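Local coordinates for Phosphoglucomutase/phosphomannomutase family protein (Burkholderia thailandensis, PDB 3UW2) that probably acts as a metal-dependent intramolecular phosphotransferase of the phosphohexose mutase family, moving a phosphate group within sugar phosphates, at residues D32-L41 / N132-M141. Numbering follows the deposited sequence. Where two conformers were deposited one is given.
Sequences DIRGVIGKTL and NPPDYNGFKM. With PO4 (phosphate ion), chain B.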
# COMPACT_ATOMS: atom_id res chain seq x y z
N ASP A 32 -11.35 3.40 -0.53
CA ASP A 32 -11.64 2.82 -1.82
C ASP A 32 -13.04 2.32 -1.85
O ASP A 32 -13.82 2.60 -0.95
CB ASP A 32 -10.65 1.70 -2.25
CG ASP A 32 -10.38 0.69 -1.19
OD1 ASP A 32 -11.26 0.34 -0.35
OD2 ASP A 32 -9.24 0.22 -1.23
N ILE A 33 -13.35 1.59 -2.92
CA ILE A 33 -14.64 0.93 -3.06
C ILE A 33 -14.32 -0.55 -3.24
O ILE A 33 -13.43 -0.88 -4.01
CB ILE A 33 -15.43 1.49 -4.30
CG1 ILE A 33 -15.91 2.93 -4.10
CG2 ILE A 33 -16.65 0.62 -4.64
CD1 ILE A 33 -16.39 3.60 -5.46
N ARG A 34 -15.00 -1.42 -2.50
CA ARG A 34 -14.74 -2.86 -2.51
C ARG A 34 -16.07 -3.60 -2.35
O ARG A 34 -16.87 -3.20 -1.51
CB ARG A 34 -13.84 -3.25 -1.33
CG ARG A 34 -12.44 -2.71 -1.46
CD ARG A 34 -11.46 -3.45 -0.55
NE ARG A 34 -11.75 -3.12 0.84
CZ ARG A 34 -11.06 -2.24 1.54
NH1 ARG A 34 -10.02 -1.63 0.98
NH2 ARG A 34 -11.39 -1.98 2.80
N GLY A 35 -16.26 -4.71 -3.08
CA GLY A 35 -17.49 -5.45 -3.09
C GLY A 35 -17.25 -6.86 -3.61
O GLY A 35 -16.12 -7.23 -3.97
N VAL A 36 -18.30 -7.67 -3.59
CA VAL A 36 -18.17 -9.10 -3.95
C VAL A 36 -19.09 -9.32 -5.17
O VAL A 36 -20.29 -9.04 -5.13
CB VAL A 36 -18.60 -10.03 -2.80
CG1 VAL A 36 -18.55 -11.51 -3.25
CG2 VAL A 36 -17.76 -9.82 -1.52
N ILE A 37 -18.50 -9.80 -6.26
CA ILE A 37 -19.19 -10.10 -7.50
C ILE A 37 -20.44 -10.92 -7.23
O ILE A 37 -20.41 -11.86 -6.43
CB ILE A 37 -18.30 -10.93 -8.43
CG1 ILE A 37 -17.01 -10.18 -8.75
CG2 ILE A 37 -19.06 -11.36 -9.67
CD1 ILE A 37 -17.15 -8.83 -9.41
N GLY A 38 -21.54 -10.55 -7.88
CA GLY A 38 -22.76 -11.33 -7.77
C GLY A 38 -23.50 -11.02 -6.48
O GLY A 38 -24.59 -11.52 -6.27
N LYS A 39 -22.91 -10.20 -5.61
CA LYS A 39 -23.60 -9.82 -4.37
C LYS A 39 -23.70 -8.32 -4.17
O LYS A 39 -24.77 -7.80 -3.96
CB LYS A 39 -22.94 -10.40 -3.15
CG LYS A 39 -22.77 -11.90 -3.20
CD LYS A 39 -22.76 -12.38 -1.77
CE LYS A 39 -21.34 -12.58 -1.24
NZ LYS A 39 -21.10 -14.07 -1.17
N THR A 40 -22.58 -7.62 -4.16
CA THR A 40 -22.67 -6.16 -4.07
C THR A 40 -22.04 -5.47 -5.29
O THR A 40 -22.05 -4.27 -5.42
CB THR A 40 -22.01 -5.66 -2.78
OG1 THR A 40 -20.72 -6.25 -2.70
CG2 THR A 40 -22.85 -6.10 -1.52
N LEU A 41 -21.48 -6.25 -6.19
CA LEU A 41 -20.76 -5.63 -7.29
C LEU A 41 -21.13 -6.32 -8.60
O LEU A 41 -21.18 -7.54 -8.64
CB LEU A 41 -19.26 -5.79 -7.01
CG LEU A 41 -18.23 -4.94 -7.67
CD1 LEU A 41 -18.61 -3.54 -7.23
CD2 LEU A 41 -16.83 -5.32 -7.16
N ASN A 132 -7.42 -9.69 -1.81
CA ASN A 132 -8.64 -10.42 -1.38
C ASN A 132 -8.98 -11.65 -2.19
O ASN A 132 -8.42 -11.78 -3.29
CB ASN A 132 -9.85 -9.45 -1.38
CG ASN A 132 -9.71 -8.38 -0.31
OD1 ASN A 132 -9.62 -8.68 0.89
ND2 ASN A 132 -9.57 -7.15 -0.75
N PRO A 133 -9.90 -12.54 -1.68
CA PRO A 133 -10.26 -13.75 -2.45
C PRO A 133 -10.77 -13.47 -3.88
O PRO A 133 -11.12 -12.31 -4.18
CB PRO A 133 -11.34 -14.42 -1.56
CG PRO A 133 -10.99 -13.97 -0.14
CD PRO A 133 -10.51 -12.56 -0.31
N PRO A 134 -10.80 -14.52 -4.76
CA PRO A 134 -11.10 -14.37 -6.18
C PRO A 134 -12.36 -13.59 -6.57
O PRO A 134 -12.39 -12.93 -7.68
CB PRO A 134 -11.27 -15.82 -6.68
CG PRO A 134 -10.46 -16.67 -5.71
CD PRO A 134 -10.25 -15.86 -4.46
N ASP A 135 -13.39 -13.69 -5.74
CA ASP A 135 -14.72 -13.12 -6.01
C ASP A 135 -14.84 -11.65 -5.55
O ASP A 135 -15.90 -11.03 -5.72
CB ASP A 135 -15.85 -14.01 -5.40
CG ASP A 135 -15.62 -14.39 -3.93
OD1 ASP A 135 -14.47 -14.28 -3.42
OD2 ASP A 135 -16.58 -14.87 -3.28
N TYR A 136 -13.76 -11.11 -4.96
CA TYR A 136 -13.73 -9.71 -4.56
C TYR A 136 -13.15 -8.89 -5.65
O TYR A 136 -12.26 -9.33 -6.40
CB TYR A 136 -12.83 -9.49 -3.36
CG TYR A 136 -13.43 -10.02 -2.08
CD1 TYR A 136 -13.59 -11.37 -1.91
CD2 TYR A 136 -13.91 -9.15 -1.10
CE1 TYR A 136 -14.15 -11.88 -0.74
CE2 TYR A 136 -14.47 -9.64 0.07
CZ TYR A 136 -14.59 -11.00 0.24
OH TYR A 136 -15.18 -11.51 1.38
N ASN A 137 -13.63 -7.67 -5.69
CA ASN A 137 -13.06 -6.70 -6.58
C ASN A 137 -13.36 -5.26 -6.06
O ASN A 137 -13.95 -5.08 -5.00
CB ASN A 137 -13.49 -6.95 -8.03
CG ASN A 137 -12.39 -6.56 -9.04
OD1 ASN A 137 -11.59 -5.66 -8.78
ND2 ASN A 137 -12.34 -7.22 -10.15
N GLY A 138 -12.96 -4.24 -6.80
CA GLY A 138 -13.03 -2.91 -6.17
C GLY A 138 -12.44 -1.88 -7.03
O GLY A 138 -12.08 -2.18 -8.22
N PHE A 139 -12.32 -0.66 -6.49
CA PHE A 139 -11.79 0.45 -7.32
C PHE A 139 -10.90 1.33 -6.46
O PHE A 139 -11.30 1.75 -5.34
CB PHE A 139 -12.96 1.28 -7.88
CG PHE A 139 -14.01 0.44 -8.62
CD1 PHE A 139 -13.98 0.34 -9.99
CD2 PHE A 139 -15.05 -0.22 -7.89
CE1 PHE A 139 -14.93 -0.43 -10.66
CE2 PHE A 139 -16.01 -0.98 -8.56
CZ PHE A 139 -15.94 -1.09 -9.97
N LYS A 140 -9.71 1.61 -6.96
CA LYS A 140 -8.76 2.50 -6.31
C LYS A 140 -8.76 3.75 -7.18
O LYS A 140 -8.62 3.61 -8.38
CB LYS A 140 -7.37 1.81 -6.23
CG LYS A 140 -7.35 0.70 -5.13
CD LYS A 140 -5.93 0.15 -4.83
CE LYS A 140 -5.96 -0.80 -3.63
NZ LYS A 140 -4.79 -1.70 -3.57
N MET A 141 -8.98 4.95 -6.59
CA MET A 141 -9.32 6.14 -7.37
C MET A 141 -8.38 7.32 -7.13
O MET A 141 -8.16 7.70 -5.98
CB MET A 141 -10.72 6.56 -7.03
CG MET A 141 -11.77 5.54 -7.54
SD MET A 141 -13.39 5.78 -6.76
CE MET A 141 -13.06 5.30 -5.07
P PO4 B . -4.91 -3.98 -1.03
O2 PO4 B . -3.46 -3.54 -1.17
O3 PO4 B . -5.12 -4.68 0.29
O4 PO4 B . -5.91 -2.92 -1.38
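Strand 33-36 runs antiparallel to strand 136-141, the short axes 4.5 Å apart at 167°, with Ile33 facing Phe139 and Gly35 facing Asn137 as hydrogen-bonded pairs. The Phe139 N to Ile33 O bond is short at 2.7 Å, and beyond the last bridge Ile37 N donates to Asp135 O, so pairing continues into the turn at Pro133-Tyr136. Between the bonded pairs, Gly138 brings its CA within 4.0 Å of Arg34 CA.

On one face of the sheet, Ile33 CG2 meets the Phe139 ring near its plane at CD2 (3.7 Å), while Leu41 CD1 reaches the same ring edge at CE2, in plane. With chi1 at -70° Ile33 turns CG1 toward Met141, and the extended chi2 (167°) carries CD1 on to Met141 CE, 3.8 Å away. Helix 43-59 covers Ile33, Phe139 and Met141 through Ile49 and Phe53, and Leu41 packs on Leu78 of helix 75-88.

On the other face, Val36 CG2 lies over the Tyr136 ring, a CH-pi contact 3.8 Å from its centroid. Farther along, Arg34 NH1 and Asp32 OD1 pair by charge at 2.7 Å, the oxygen well out of the guanidinium plane. The extended Lys140 chain runs alongside Asp32, and its NZ bonds O4 of a phosphate ion, probably from the crystallisation liquor, at 2.7 Å and forms salt bridges with Asp266 and Asp268, two of the zinc ligands.

The strand pair of domain I is thus greasy toward the helices and charged at its Lys140 end, which it brings to the zinc site, with the phosphate and the two carboxylates as partners of NZ.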